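Side-chain contacts in surface glycoprotein (Trypanosoma brucei, PDB 5KLH), which is an insect-stage trypanosome transmembrane surface antigen, possibly a sensor, of which this chain is the bilobed ectodomain: residues S19-K24 with L202-D207; L45-A48 with S52-S55; Y181-L186 with P208-E213. All coordinates share one frame; numbering follows the deposited sequence.

Interaction 1 (S19-K24 with L202-D207); sequences SAFDPK and LYSEGD
The Phe-21 ring meets the 202-207 segment around its CD1, CE1 and CZ atoms. Pro-23 N lies over the centre of one face. Ser-204 OG sits at the ring edge, near its plane, 4.0 Å from Phe-21 CE1. Two oxygens approach obliquely: Gly-206 O is 3.6 Å from Phe-21 CD1, and Asp-207 OD1 is 3.3 Å from Phe-21 CZ. The Asp-207 carboxylate is turned 74° from the ring, and the two side chains run side by side in the same direction. Asp-207 CG also lies in plane at the edge of the Tyr-203 ring, within the same segment.

Phe-21 is the first residue to leave helix 12-20. Its CG is anti to the backbone N (chi1 -180°), which carries the ring across to the turn. That turn is type I and runs from Ser-204 to Asp-207, closed by Asp-207 N to Ser-204 O at 3.0 Å.

No hydrogen bond crosses between the segments. The Asp-207 oxygens are instead held by strand 51-63 and by the next helix: OD2 bonds to Ser-55 OG and Phe-209 N, and OD1 to Val-56 N. These bonds fix the carboxylate beside the ring. Asp-207 is thus a classic N-cap, here at the start of helix 208-215, with a phenylalanine from the end of another helix packed against it.

Interaction 2 (L45-A48 with S52-S55); sequences LSVA and SIPS
Leu-45 and Ile-53 form an antiparallel hydrogen-bonded pair. Leu-45 N donates to Ile-53 O at 2.7 Å and 170°. Ile-53 N returns a bond to Leu-45 O at 2.8 Å. Ser-46 and Ser-52 make the adjoining non-hydrogen-bonded pair. Leu-45 O also receives a CA-H...O contact from Ser-52 CA at 3.2 Å. The short strand segments pass 4.6 Å apart, with 144° between their directions, so the ladder is clearly twisted.

The side chains of Leu-45 and Ile-53 share one face of the sheet. Leu-45 CB and Ile-53 CB are 4.1 Å apart. Leu-45 CG meets Ser-55 CB at 4.2 Å, two residues beyond Ile-53 on the same strand. Ile-53 CG1 is anti to its carbonyl carbon (chi1 -50°) and meets Val-47 CG2 at 4.0 Å, the two side chains crossing at a slant. Ile-53 therefore touches both Leu-45 and Val-47.

The contact lies near the end of the hairpin made by strands 36-47 and 51-63. Two helices pack over its apolar side chains. From helix 208-215, Phe-209 touches Leu-45, Pro-208 touches Ile-53 and Leu-212 touches Val-47. From helix 12-20, Phe-14 reaches Val-47 and Val-18 reaches Ile-53.

Interaction 3 (Y181-L186 with P208-E213); sequences YSFGHL and PFIALE
Ile-210 is the first residue of helix 208-215 to meet the 181-186 loop. Its CG2 packs against Phe-183 CE1 at 4.2 Å, and its backbone O lies 4.0 Å from Phe-183 CZ. One turn on, Glu-213 carries most of the contact. Its CB sits 3.8 Å from Phe-183 CE1 and approaches the ring obliquely. Its backbone O lies 3.5 Å from Tyr-181 CD1. Beyond CB the chain bends at chi2 (-71°), which brings the carboxylate to the Tyr-181 backbone. The carboxylate plane is perpendicular to the Phe-183 ring.

Glu-213 OE1 accepts from Tyr-181 N at 2.9 Å and 156°, through its anti lone pair. A water lies within hydrogen-bonding distance of both residues, 3.0 Å from Glu-213 OE1 and 2.8 Å from Tyr-181 O. A cis peptide follows Tyr-181, and the loop turns back so that Tyr-181 CA covers one face of the Phe-183 ring.

The contact is mixed in chemistry. Apolar carbons of Ile-210 and Glu-213 support an aromatic ring, while a single carboxylate oxygen ties the loop backbone to the helix. A backbone N-H and a nearby water would probably help to keep that carboxylate ionised.

How the interactions relate
Helix 208-215 and the residues just before it join all three contacts. The centres of interactions 1 and 2 are about 13 Å apart, as are those of interactions 1 and 3; interactions 2 and 3 are about 15 Å apart. Interactions 1 and 2 reach neighbouring strands of one sheet, and Phe-21 CE2 lies 3.8 Å from Pro-54 O. They are tied directly by Asp-207 OD2 and Ser-55 OG, 2.6 Å apart. Pro-208 links further: its CD is 3.5 Å from Phe-21 CD2, and its CB is 3.5 Å from Ile-53 CG2. Ile-210 CD1 lies 3.5 Å from Ser-204 O, so it serves interactions 1 and 3 together. The helix thus connects the sheet to the 181-186 loop.

Interaction 1 (S19-K24 with L202-D207)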
ATOM      1  N   SER A  19      19.030   6.862  -9.544  1.00 19.71           N
ATOM      2  CA  SER A  19      20.483   6.853  -9.705  1.00 16.93           C
ATOM      3  C   SER A  19      21.185   5.982  -8.679  1.00 23.38           C
ATOM      4  O   SER A  19      22.191   5.338  -8.983  1.00 28.05           O
ATOM      5  CB  SER A  19      21.031   8.273  -9.614  1.00 23.06           C
ATOM      6  OG  SER A  19      20.473   9.069 -10.639  1.00 26.31           O
ATOM      7  N   ALA A  20      20.661   5.982  -7.459  1.00 20.33           N
ATOM      8  CA  ALA A  20      21.239   5.204  -6.364  1.00 15.16           C
ATOM      9  C   ALA A  20      20.874   3.716  -6.388  1.00 18.96           C
ATOM     10  O   ALA A  20      21.511   2.922  -5.699  1.00 22.71           O
ATOM     11  CB  ALA A  20      20.819   5.803  -5.041  1.00 19.57           C
ATOM     12  N   PHE A  21      19.862   3.345  -7.178  1.00 17.48           N
ATOM     13  CA  PHE A  21      19.349   1.976  -7.187  1.00 16.33           C
ATOM     14  C   PHE A  21      20.363   1.006  -7.782  1.00 20.85           C
ATOM     15  O   PHE A  21      20.794   1.162  -8.932  1.00 24.53           O
ATOM     16  CB  PHE A  21      18.023   1.917  -7.966  1.00 14.55           C
ATOM     17  CG  PHE A  21      17.393   0.544  -8.041  1.00 16.89           C
ATOM     18  CD1 PHE A  21      17.123  -0.191  -6.892  1.00 16.44           C
ATOM     19  CD2 PHE A  21      17.018   0.019  -9.271  1.00 14.82           C
ATOM     20  CE1 PHE A  21      16.509  -1.443  -6.980  1.00 12.39           C
ATOM     21  CE2 PHE A  21      16.409  -1.225  -9.366  1.00 15.62           C
ATOM     22  CZ  PHE A  21      16.160  -1.959  -8.226  1.00 15.85           C
ATOM     23  N   ASP A  22      20.735   0.005  -6.990  1.00 20.50           N
ATOM     24  CA  ASP A  22      21.630  -1.067  -7.417  1.00 22.83           C
ATOM     25  C   ASP A  22      20.892  -2.402  -7.341  1.00 18.08           C
ATOM     26  O   ASP A  22      20.732  -2.966  -6.260  1.00 21.99           O
ATOM     27  CB  ASP A  22      22.888  -1.073  -6.537  1.00 27.29           C
ATOM     28  CG  ASP A  22      23.848  -2.218  -6.860  1.00 27.75           C
ATOM     29  OD1 ASP A  22      23.733  -2.841  -7.938  1.00 25.15           O
ATOM     30  OD2 ASP A  22      24.744  -2.476  -6.021  1.00 34.87           O
ATOM     31  N   PRO A  23      20.420  -2.899  -8.491  1.00 21.77           N
ATOM     32  CA  PRO A  23      19.638  -4.137  -8.531  1.00 19.99           C
ATOM     33  C   PRO A  23      20.489  -5.403  -8.512  1.00 17.52           C
ATOM     34  O   PRO A  23      19.944  -6.493  -8.378  1.00 21.00           O
ATOM     35  CB  PRO A  23      18.886  -4.019  -9.863  1.00 21.13           C
ATOM     36  CG  PRO A  23      19.835  -3.257 -10.726  1.00 23.81           C
ATOM     37  CD  PRO A  23      20.463  -2.240  -9.808  1.00 18.44           C
ATOM     38  N   LYS A  24      21.801  -5.257  -8.653  1.00 18.26           N
ATOM     39  CA  LYS A  24      22.685  -6.417  -8.725  1.00 17.79           C
ATOM     40  C   LYS A  24      22.544  -7.393  -7.554  1.00 16.90           C
ATOM     41  O   LYS A  24      22.457  -8.607  -7.772  1.00 19.17           O
ATOM     42  CB  LYS A  24      24.130  -5.938  -8.871  1.00 17.00           C
ATOM     43  CG  LYS A  24      24.287  -5.153 -10.176  1.00 30.27           C
ATOM     44  CD  LYS A  24      25.719  -4.739 -10.490  1.00 42.70           C
ATOM     45  CE  LYS A  24      26.003  -4.888 -11.987  1.00 43.98           C
ATOM     46  NZ  LYS A  24      24.876  -4.374 -12.824  1.00 50.51           N
ATOM     47  N   LEU A 202       8.282  -9.191  -3.143  1.00 10.04           N
ATOM     48  CA  LEU A 202       9.215  -8.597  -2.184  1.00 12.16           C
ATOM     49  C   LEU A 202      10.142  -7.620  -2.904  1.00  9.49           C
ATOM     50  O   LEU A 202      10.863  -8.001  -3.834  1.00  9.60           O
ATOM     51  CB  LEU A 202      10.022  -9.688  -1.456  1.00  9.71           C
ATOM     52  CG  LEU A 202      11.125  -9.208  -0.511  1.00  7.85           C
ATOM     53  CD1 LEU A 202      10.532  -8.571   0.735  1.00  9.66           C
ATOM     54  CD2 LEU A 202      12.084 -10.334  -0.135  1.00 10.52           C
ATOM     55  N   TYR A 203      10.072  -6.352  -2.496  1.00  7.35           N
ATOM     56  CA  TYR A 203      10.921  -5.273  -3.005  1.00 10.02           C
ATOM     57  C   TYR A 203      12.014  -4.920  -2.025  1.00  8.70           C
ATOM     58  O   TYR A 203      11.900  -5.188  -0.811  1.00 10.52           O
ATOM     59  CB  TYR A 203      10.097  -4.007  -3.270  1.00  7.89           C
ATOM     60  CG  TYR A 203       9.167  -4.135  -4.440  1.00  8.28           C
ATOM     61  CD1 TYR A 203       7.931  -4.735  -4.294  1.00  9.96           C
ATOM     62  CD2 TYR A 203       9.532  -3.660  -5.698  1.00 11.12           C
ATOM     63  CE1 TYR A 203       7.069  -4.872  -5.388  1.00 11.48           C
ATOM     64  CE2 TYR A 203       8.687  -3.788  -6.785  1.00 12.91           C
ATOM     65  CZ  TYR A 203       7.457  -4.399  -6.622  1.00 17.15           C
ATOM     66  OH  TYR A 203       6.600  -4.539  -7.701  1.00 16.33           O
ATOM     67  N   SER A 204      13.055  -4.263  -2.526  1.00 10.53           N
ATOM     68  CA  SER A 204      13.999  -3.603  -1.633  1.00  9.14           C
ATOM     69  C   SER A 204      13.532  -2.162  -1.417  1.00 10.62           C
ATOM     70  O   SER A 204      12.858  -1.594  -2.279  1.00 11.48           O
ATOM     71  CB  SER A 204      15.432  -3.648  -2.184  1.00 11.69           C
ATOM     72  OG  SER A 204      15.577  -2.842  -3.345  1.00 10.87           O
ATOM     73  N   GLU A 205      13.859  -1.602  -0.254  1.00 10.33           N
ATOM     74  CA  GLU A 205      13.465  -0.242   0.100  1.00  9.73           C
ATOM     75  C   GLU A 205      13.821   0.795  -0.946  1.00 12.57           C
ATOM     76  O   GLU A 205      13.072   1.743  -1.154  1.00 14.05           O
ATOM     77  CB  GLU A 205      14.110   0.191   1.431  1.00 13.58           C
ATOM     78  CG  GLU A 205      13.422  -0.298   2.656  1.00 18.22           C
ATOM     79  CD  GLU A 205      13.942   0.382   3.914  1.00 18.93           C
ATOM     80  OE1 GLU A 205      15.125   0.820   3.938  1.00 21.26           O
ATOM     81  OE2 GLU A 205      13.179   0.439   4.891  1.00 14.62           O
ATOM     82  N   GLY A 206      14.990   0.655  -1.564  1.00 10.97           N
ATOM     83  CA  GLY A 206      15.419   1.657  -2.526  1.00 14.11           C
ATOM     84  C   GLY A 206      14.890   1.456  -3.938  1.00 16.45           C
ATOM     85  O   GLY A 206      15.323   2.153  -4.863  1.00 13.47           O
ATOM     86  N   ASP A 207      13.950   0.531  -4.123  1.00 11.28           N
ATOM     87  CA  ASP A 207      13.430   0.296  -5.479  1.00  9.60           C
ATOM     88  C   ASP A 207      12.725   1.516  -6.042  1.00  9.83           C
ATOM     89  O   ASP A 207      12.009   2.203  -5.328  1.00 11.71           O
ATOM     90  CB  ASP A 207      12.466  -0.885  -5.502  1.00 11.08           C
ATOM     91  CG  ASP A 207      12.262  -1.416  -6.894  1.00 12.38           C
ATOM     92  OD1 ASP A 207      13.047  -2.303  -7.278  1.00 11.54           O
ATOM     93  OD2 ASP A 207      11.317  -0.957  -7.590  1.00 13.18           O
TER

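Interaction 2 (L45-A48 with S52-S55)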
ATOM      1  N   LEU A  45       9.289   0.519 -15.252  1.00 14.77           N
ATOM      2  CA  LEU A  45       8.274   1.527 -15.033  1.00 11.69           C
ATOM      3  C   LEU A  45       8.381   2.529 -16.162  1.00 15.50           C
ATOM      4  O   LEU A  45       9.469   2.776 -16.668  1.00 17.14           O
ATOM      5  CB  LEU A  45       8.478   2.214 -13.683  1.00 12.14           C
ATOM      6  CG  LEU A  45       8.743   1.273 -12.516  1.00 15.10           C
ATOM      7  CD1 LEU A  45       9.043   2.077 -11.271  1.00 18.87           C
ATOM      8  CD2 LEU A  45       7.548   0.339 -12.288  1.00 17.16           C
ATOM      9  N   SER A  46       7.262   3.092 -16.576  1.00 14.44           N
ATOM     10  CA  SER A  46       7.315   4.171 -17.545  1.00 17.52           C
ATOM     11  C   SER A  46       6.901   5.437 -16.839  1.00 11.59           C
ATOM     12  O   SER A  46       5.754   5.548 -16.421  1.00 17.68           O
ATOM     13  CB  SER A  46       6.390   3.919 -18.747  1.00 24.90           C
ATOM     14  OG  SER A  46       6.629   2.670 -19.367  1.00 32.62           O
ATOM     15  N   VAL A  47       7.824   6.388 -16.711  1.00 12.29           N
ATOM     16  CA  VAL A  47       7.532   7.664 -16.073  1.00 16.31           C
ATOM     17  C   VAL A  47       7.666   8.801 -17.071  1.00 15.01           C
ATOM     18  O   VAL A  47       8.739   9.011 -17.625  1.00 14.32           O
ATOM     19  CB  VAL A  47       8.471   7.917 -14.882  1.00 13.27           C
ATOM     20  CG1 VAL A  47       8.087   9.187 -14.152  1.00 19.83           C
ATOM     21  CG2 VAL A  47       8.433   6.732 -13.928  1.00 18.05           C
ATOM     22  N   ALA A  48       6.576   9.528 -17.287  1.00 14.41           N
ATOM     23  CA  ALA A  48       6.549  10.612 -18.265  1.00 17.38           C
ATOM     24  C   ALA A  48       7.694  11.592 -18.046  1.00 18.58           C
ATOM     25  O   ALA A  48       7.860  12.138 -16.945  1.00 18.52           O
ATOM     26  CB  ALA A  48       5.219  11.334 -18.212  1.00 15.78           C
ATOM     27  N   SER A  52      11.916   4.855 -19.306  1.00 10.09           N
ATOM     28  CA  SER A  52      11.782   3.531 -18.695  1.00 12.30           C
ATOM     29  C   SER A  52      12.747   3.368 -17.524  1.00 13.54           C
ATOM     30  O   SER A  52      13.948   3.616 -17.660  1.00 13.58           O
ATOM     31  CB  SER A  52      12.019   2.442 -19.741  1.00 12.16           C
ATOM     32  OG  SER A  52      10.936   2.398 -20.659  1.00 15.25           O
ATOM     33  N   ILE A  53      12.209   2.940 -16.380  1.00 11.94           N
ATOM     34  CA  ILE A  53      12.944   2.899 -15.113  1.00 12.56           C
ATOM     35  C   ILE A  53      12.955   1.476 -14.575  1.00  8.74           C
ATOM     36  O   ILE A  53      11.893   0.876 -14.459  1.00 12.23           O
ATOM     37  CB  ILE A  53      12.287   3.816 -14.056  1.00 16.09           C
ATOM     38  CG1 ILE A  53      12.022   5.223 -14.616  1.00 19.92           C
ATOM     39  CG2 ILE A  53      13.111   3.851 -12.772  1.00 13.62           C
ATOM     40  CD1 ILE A  53      13.259   5.991 -14.947  1.00 19.22           C
ATOM     41  N   PRO A  54      14.139   0.929 -14.268  1.00 10.67           N
ATOM     42  CA  PRO A  54      14.200  -0.457 -13.780  1.00 13.09           C
ATOM     43  C   PRO A  54      13.614  -0.623 -12.386  1.00 11.07           C
ATOM     44  O   PRO A  54      13.668   0.286 -11.557  1.00 14.77           O
ATOM     45  CB  PRO A  54      15.699  -0.768 -13.762  1.00 16.01           C
ATOM     46  CG  PRO A  54      16.346   0.546 -13.604  1.00 22.54           C
ATOM     47  CD  PRO A  54      15.471   1.549 -14.319  1.00 15.97           C
ATOM     48  N   SER A  55      13.072  -1.809 -12.138  1.00 11.81           N
ATOM     49  CA  SER A  55      12.500  -2.159 -10.843  1.00 12.10           C
ATOM     50  C   SER A  55      12.668  -3.659 -10.744  1.00 14.96           C
ATOM     51  O   SER A  55      12.482  -4.364 -11.738  1.00 17.27           O
ATOM     52  CB  SER A  55      11.028  -1.736 -10.749  1.00 15.20           C
ATOM     53  OG  SER A  55      10.380  -2.286  -9.604  1.00 13.87           O
TER

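Interaction 3 (Y181-L186 with P208-E213)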
ATOM      1  N   TYR A 181       1.976   2.946  -1.796  1.00 12.39           N
ATOM      2  CA  TYR A 181       1.515   4.098  -1.026  1.00  9.82           C
ATOM      3  C   TYR A 181       0.153   3.760  -0.417  1.00 13.54           C
ATOM      4  O   TYR A 181      -0.683   3.195  -1.116  1.00 13.90           O
ATOM      5  CB  TYR A 181       1.406   5.306  -1.949  1.00 12.85           C
ATOM      6  CG  TYR A 181       1.157   6.630  -1.280  1.00 10.95           C
ATOM      7  CD1 TYR A 181       2.212   7.402  -0.847  1.00 10.23           C
ATOM      8  CD2 TYR A 181      -0.123   7.126  -1.137  1.00 13.58           C
ATOM      9  CE1 TYR A 181       2.002   8.633  -0.266  1.00 11.48           C
ATOM     10  CE2 TYR A 181      -0.347   8.362  -0.562  1.00 13.01           C
ATOM     11  CZ  TYR A 181       0.724   9.103  -0.120  1.00 17.16           C
ATOM     12  OH  TYR A 181       0.523  10.334   0.459  1.00 19.58           O
ATOM     13  N   SER A 182      -0.100   4.097   0.851  1.00 11.71           N
ATOM     14  CA  SER A 182       0.797   4.877   1.711  1.00 13.81           C
ATOM     15  C   SER A 182       1.687   4.049   2.643  1.00 10.13           C
ATOM     16  O   SER A 182       2.061   4.522   3.722  1.00 10.70           O
ATOM     17  CB  SER A 182      -0.036   5.857   2.547  1.00 14.51           C
ATOM     18  OG  SER A 182      -1.177   5.200   3.090  1.00 18.42           O
ATOM     19  N   PHE A 183       2.018   2.827   2.223  1.00 12.01           N
ATOM     20  CA  PHE A 183       3.064   2.011   2.845  1.00 10.73           C
ATOM     21  C   PHE A 183       2.719   1.386   4.198  1.00 11.79           C
ATOM     22  O   PHE A 183       3.599   0.838   4.851  1.00 12.94           O
ATOM     23  CB  PHE A 183       4.359   2.828   2.990  1.00  9.52           C
ATOM     24  CG  PHE A 183       4.738   3.565   1.732  1.00  7.69           C
ATOM     25  CD1 PHE A 183       4.955   2.869   0.557  1.00 10.61           C
ATOM     26  CD2 PHE A 183       4.834   4.946   1.717  1.00  9.45           C
ATOM     27  CE1 PHE A 183       5.284   3.533  -0.603  1.00  9.66           C
ATOM     28  CE2 PHE A 183       5.165   5.623   0.559  1.00 13.25           C
ATOM     29  CZ  PHE A 183       5.378   4.915  -0.611  1.00  9.44           C
ATOM     30  N   GLY A 184       1.449   1.428   4.585  1.00 11.85           N
ATOM     31  CA  GLY A 184       0.986   0.727   5.773  1.00 12.30           C
ATOM     32  C   GLY A 184       0.694  -0.736   5.511  1.00 10.14           C
ATOM     33  O   GLY A 184       0.692  -1.183   4.354  1.00 10.08           O
ATOM     34  N   HIS A 185       0.421  -1.494   6.571  1.00 10.58           N
ATOM     35  CA  HIS A 185       0.337  -2.944   6.408  1.00 11.06           C
ATOM     36  C   HIS A 185      -0.870  -3.368   5.575  1.00  8.98           C
ATOM     37  O   HIS A 185      -0.859  -4.457   4.981  1.00 13.03           O
ATOM     38  CB  HIS A 185       0.340  -3.653   7.784  1.00 11.69           C
ATOM     39  CG  HIS A 185      -0.918  -3.487   8.573  1.00 11.30           C
ATOM     40  ND1 HIS A 185      -1.271  -2.294   9.177  1.00 14.48           N
ATOM     41  CD2 HIS A 185      -1.886  -4.374   8.911  1.00 15.43           C
ATOM     42  CE1 HIS A 185      -2.412  -2.448   9.819  1.00 14.54           C
ATOM     43  NE2 HIS A 185      -2.808  -3.703   9.679  1.00 16.13           N
ATOM     44  N   LEU A 186      -1.891  -2.520   5.509  1.00  9.81           N
ATOM     45  CA  LEU A 186      -3.051  -2.836   4.681  1.00 12.73           C
ATOM     46  C   LEU A 186      -3.076  -2.087   3.355  1.00 11.27           C
ATOM     47  O   LEU A 186      -4.113  -2.023   2.693  1.00 11.45           O
ATOM     48  CB  LEU A 186      -4.343  -2.560   5.445  1.00 15.44           C
ATOM     49  CG  LEU A 186      -4.564  -3.434   6.680  1.00 16.74           C
ATOM     50  CD1 LEU A 186      -5.969  -3.235   7.232  1.00 22.86           C
ATOM     51  CD2 LEU A 186      -4.314  -4.882   6.349  1.00 11.48           C
ATOM     52  N   PRO A 208      12.902   1.783  -7.344  1.00 11.76           N
ATOM     53  CA  PRO A 208      12.207   2.931  -7.928  1.00  8.30           C
ATOM     54  C   PRO A 208      10.682   2.801  -7.874  1.00  9.45           C
ATOM     55  O   PRO A 208       9.978   3.810  -7.919  1.00 12.49           O
ATOM     56  CB  PRO A 208      12.707   2.924  -9.377  1.00 11.09           C
ATOM     57  CG  PRO A 208      14.105   2.378  -9.264  1.00 11.41           C
ATOM     58  CD  PRO A 208      13.945   1.255  -8.245  1.00 13.82           C
ATOM     59  N   PHE A 209      10.169   1.577  -7.797  1.00  9.90           N
ATOM     60  CA  PHE A 209       8.723   1.400  -7.647  1.00  8.01           C
ATOM     61  C   PHE A 209       8.244   2.086  -6.357  1.00 10.13           C
ATOM     62  O   PHE A 209       7.220   2.781  -6.349  1.00 12.30           O
ATOM     63  CB  PHE A 209       8.362  -0.096  -7.638  1.00 10.68           C
ATOM     64  CG  PHE A 209       6.885  -0.382  -7.470  1.00  9.83           C
ATOM     65  CD1 PHE A 209       6.335  -0.539  -6.212  1.00  9.79           C
ATOM     66  CD2 PHE A 209       6.066  -0.536  -8.574  1.00 18.67           C
ATOM     67  CE1 PHE A 209       4.989  -0.805  -6.048  1.00 13.83           C
ATOM     68  CE2 PHE A 209       4.717  -0.808  -8.419  1.00 24.56           C
ATOM     69  CZ  PHE A 209       4.180  -0.945  -7.150  1.00 20.99           C
ATOM     70  N   ILE A 210       8.983   1.882  -5.273  1.00  9.90           N
ATOM     71  CA  ILE A 210       8.615   2.471  -3.987  1.00  8.28           C
ATOM     72  C   ILE A 210       8.858   3.983  -4.025  1.00  9.51           C
ATOM     73  O   ILE A 210       8.005   4.762  -3.596  1.00 12.25           O
ATOM     74  CB  ILE A 210       9.386   1.812  -2.838  1.00  8.35           C
ATOM     75  CG1 ILE A 210       8.864   0.387  -2.625  1.00 10.27           C
ATOM     76  CG2 ILE A 210       9.277   2.650  -1.570  1.00 10.90           C
ATOM     77  CD1 ILE A 210       9.668  -0.433  -1.627  1.00 11.83           C
ATOM     78  N   ALA A 211       9.999   4.401  -4.578  1.00  9.94           N
ATOM     79  CA  ALA A 211      10.274   5.832  -4.742  1.00 11.27           C
ATOM     80  C   ALA A 211       9.191   6.555  -5.548  1.00 13.36           C
ATOM     81  O   ALA A 211       8.767   7.655  -5.177  1.00 12.17           O
ATOM     82  CB  ALA A 211      11.632   6.035  -5.381  1.00 12.78           C
ATOM     83  N   LEU A 212       8.735   5.945  -6.644  1.00 11.54           N
ATOM     84  CA  LEU A 212       7.674   6.530  -7.444  1.00 10.57           C
ATOM     85  C   LEU A 212       6.369   6.613  -6.654  1.00 14.74           C
ATOM     86  O   LEU A 212       5.688   7.644  -6.691  1.00 13.63           O
ATOM     87  CB  LEU A 212       7.482   5.726  -8.736  1.00  7.99           C
ATOM     88  CG  LEU A 212       6.568   6.323  -9.797  1.00 13.75           C
ATOM     89  CD1 LEU A 212       7.137   7.666 -10.272  1.00 14.38           C
ATOM     90  CD2 LEU A 212       6.413   5.358 -10.962  1.00 12.64           C
ATOM     91  N   GLU A 213       6.034   5.544  -5.927  1.00  9.48           N
ATOM     92  CA  GLU A 213       4.835   5.525  -5.098  1.00 11.25           C
ATOM     93  C   GLU A 213       4.875   6.676  -4.115  1.00 11.24           C
ATOM     94  O   GLU A 213       3.882   7.367  -3.906  1.00 12.44           O
ATOM     95  CB  GLU A 213       4.713   4.199  -4.325  1.00 12.18           C
ATOM     96  CG  GLU A 213       4.241   3.032  -5.162  1.00 14.28           C
ATOM     97  CD  GLU A 213       2.776   3.142  -5.565  1.00 15.88           C
ATOM     98  OE1 GLU A 213       1.905   3.292  -4.684  1.00 11.95           O
ATOM     99  OE2 GLU A 213       2.478   3.081  -6.779  1.00 20.04           O
TER
HETATM  100  O   HOH W   1      -0.984   3.294  -3.926  1.00 32.62           O